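Local atomic coordinates of p-nitrophenyl phosphatase (Pho2) (Archaeoglobus fulgidus, PDB entry 3QGM), a protein that probably acts as a phosphatase of the haloacid dehalogenase (HAD) superfamily and binds a metal ion, calcium in this crystal. Residues R139-G144 against W175-E180. Residues are numbered along the deposited sequence; the frame is centred on the assembly and turned at random.
Sequences RACLRG and WMTGRE
Arg179 reaches across to the C-terminal end of helix 131-143, where NH1 gives a hydrogen bond of 3.0 Å to Cys141 O, a worked example of an arginine sharing a carbonyl at a helix C-terminus with the capping backbone N-H. That helix, in the part of the chain built round the five-stranded parallel sheet, closes in a Schellman motif, with Gly144 at positive phi and its N bonded back to Cys141 O and, weakly, to Ala140 O. Cys141 O therefore takes two donors, the backbone one and the arginine. The arginine bond is fairly straight (158° at the hydrogen) and comes in the carbonyl plane, on a lone pair, while the oxygen sits at the guanidinium edge, almost in its plane. Arg179 NH1 also lies 3.4 Å from Gly144 CA. Nearer its root, the arginine passes alongside the cysteine, Arg179 CD meeting Cys141 SG at 3.7 Å; the bend at chi3 (67°) then turns the guanidinium toward the carbonyl. With chi1 at -168°, Cys141 SG swings opposite the backbone N and also touches Thr177 OG1 at 3.7 Å. On the apolar side, Thr177 CG2 packs on Leu142 CD2 at 4.0 Å.

Outside the pair, NH1 has a second acceptor in Ile145 O, and NH2 forms a salt bridge with Asp182, so three acceptors share the guanidinium. A leucine in place of Arg179 would probably leave Asp182 without this charged mate and take a donor from Cys141 O and Ile145 O. The contact thus joins the ends of helices 131-143 and 167-177, away from the calcium site; Leu142 also packs on Pro162 of the second subunit. Thr177 OG1, hydrogen-bonded to Leu173 O, accepts Arg179 N at 3.0 Å in an ST turn.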
# COMPACT_ATOMS: atom_id res chain seq x y z
N ARG A 139 -12.01 -4.87 -3.38
CA ARG A 139 -13.46 -5.08 -3.37
C ARG A 139 -13.88 -6.00 -2.22
O ARG A 139 -14.87 -5.74 -1.56
CB ARG A 139 -13.94 -5.57 -4.72
CG ARG A 139 -13.72 -4.48 -5.79
CD ARG A 139 -14.13 -4.95 -7.17
NE ARG A 139 -13.92 -3.95 -8.16
CZ ARG A 139 -14.08 -4.13 -9.47
NH1 ARG A 139 -14.46 -5.32 -9.94
NH2 ARG A 139 -13.86 -3.11 -10.30
N ALA A 140 -13.12 -7.05 -1.97
CA ALA A 140 -13.38 -7.94 -0.82
C ALA A 140 -13.34 -7.21 0.53
O ALA A 140 -14.17 -7.41 1.46
CB ALA A 140 -12.38 -9.11 -0.83
N CYS A 141 -12.36 -6.34 0.64
CA CYS A 141 -12.14 -5.63 1.87
C CYS A 141 -13.32 -4.63 2.12
O CYS A 141 -13.87 -4.57 3.21
CB CYS A 141 -10.79 -4.95 1.74
SG CYS A 141 -10.16 -4.32 3.22
N LEU A 142 -13.75 -3.93 1.07
CA LEU A 142 -14.89 -3.02 1.09
C LEU A 142 -16.24 -3.74 1.32
O LEU A 142 -17.14 -3.14 1.87
CB LEU A 142 -15.00 -2.21 -0.21
CG LEU A 142 -14.01 -1.07 -0.48
CD1 LEU A 142 -14.15 -0.69 -1.93
CD2 LEU A 142 -14.26 0.14 0.43
N ARG A 143 -16.37 -5.00 0.90
CA ARG A 143 -17.57 -5.78 1.26
C ARG A 143 -17.65 -6.05 2.76
O ARG A 143 -18.69 -6.36 3.27
CB ARG A 143 -17.62 -7.12 0.55
CG ARG A 143 -18.06 -7.07 -0.88
CD ARG A 143 -17.95 -8.49 -1.43
NE ARG A 143 -18.80 -9.36 -0.66
CZ ARG A 143 -18.57 -10.63 -0.40
NH1 ARG A 143 -17.47 -11.28 -0.84
NH2 ARG A 143 -19.46 -11.26 0.32
N GLY A 144 -16.53 -5.97 3.44
CA GLY A 144 -16.52 -6.05 4.90
C GLY A 144 -16.41 -7.46 5.44
O GLY A 144 -16.57 -7.68 6.64
N TRP A 175 -4.68 1.92 3.59
CA TRP A 175 -4.74 3.27 3.10
C TRP A 175 -6.00 3.58 2.32
O TRP A 175 -6.57 4.67 2.46
CB TRP A 175 -3.51 3.59 2.28
CG TRP A 175 -3.31 4.99 2.01
CD1 TRP A 175 -3.70 5.67 0.90
CD2 TRP A 175 -2.53 5.89 2.79
NE1 TRP A 175 -3.24 6.97 0.97
CE2 TRP A 175 -2.50 7.12 2.11
CE3 TRP A 175 -1.82 5.76 3.99
CZ2 TRP A 175 -1.87 8.25 2.63
CZ3 TRP A 175 -1.17 6.84 4.48
CH2 TRP A 175 -1.20 8.09 3.80
N MSE A 176 -6.46 2.61 1.53
CA MSE A 176 -7.59 2.83 0.66
C MSE A 176 -8.92 2.70 1.40
O MSE A 176 -9.88 3.35 1.02
CB MSE A 176 -7.54 1.81 -0.51
CG MSE A 176 -6.37 2.09 -1.49
SE MSE A 176 -6.61 0.97 -3.05
CE MSE A 176 -6.29 -0.77 -2.26
N THR A 177 -9.00 1.85 2.41
CA THR A 177 -10.31 1.46 3.00
C THR A 177 -10.43 1.79 4.47
O THR A 177 -11.53 1.75 4.99
CB THR A 177 -10.56 -0.04 2.95
OG1 THR A 177 -9.61 -0.70 3.80
CG2 THR A 177 -10.52 -0.62 1.53
N GLY A 178 -9.31 2.03 5.15
CA GLY A 178 -9.31 2.19 6.60
C GLY A 178 -9.29 0.89 7.38
O GLY A 178 -9.12 0.91 8.57
N ARG A 179 -9.38 -0.27 6.73
CA ARG A 179 -9.35 -1.56 7.46
C ARG A 179 -7.94 -2.12 7.60
O ARG A 179 -7.22 -2.26 6.60
CB ARG A 179 -10.16 -2.64 6.72
CG ARG A 179 -11.60 -2.35 6.64
CD ARG A 179 -12.33 -3.58 6.18
NE ARG A 179 -12.31 -4.68 7.14
CZ ARG A 179 -12.74 -5.92 6.85
NH1 ARG A 179 -13.20 -6.23 5.65
NH2 ARG A 179 -12.71 -6.86 7.76
N GLU A 180 -7.59 -2.48 8.82
CA GLU A 180 -6.48 -3.39 9.05
C GLU A 180 -7.01 -4.79 9.07
O GLU A 180 -8.22 -4.99 9.16
CB GLU A 180 -5.82 -3.08 10.39
CG GLU A 180 -5.29 -1.66 10.44
CD GLU A 180 -4.61 -1.39 11.72
OE1 GLU A 180 -3.46 -1.84 11.86
OE2 GLU A 180 -5.26 -0.79 12.58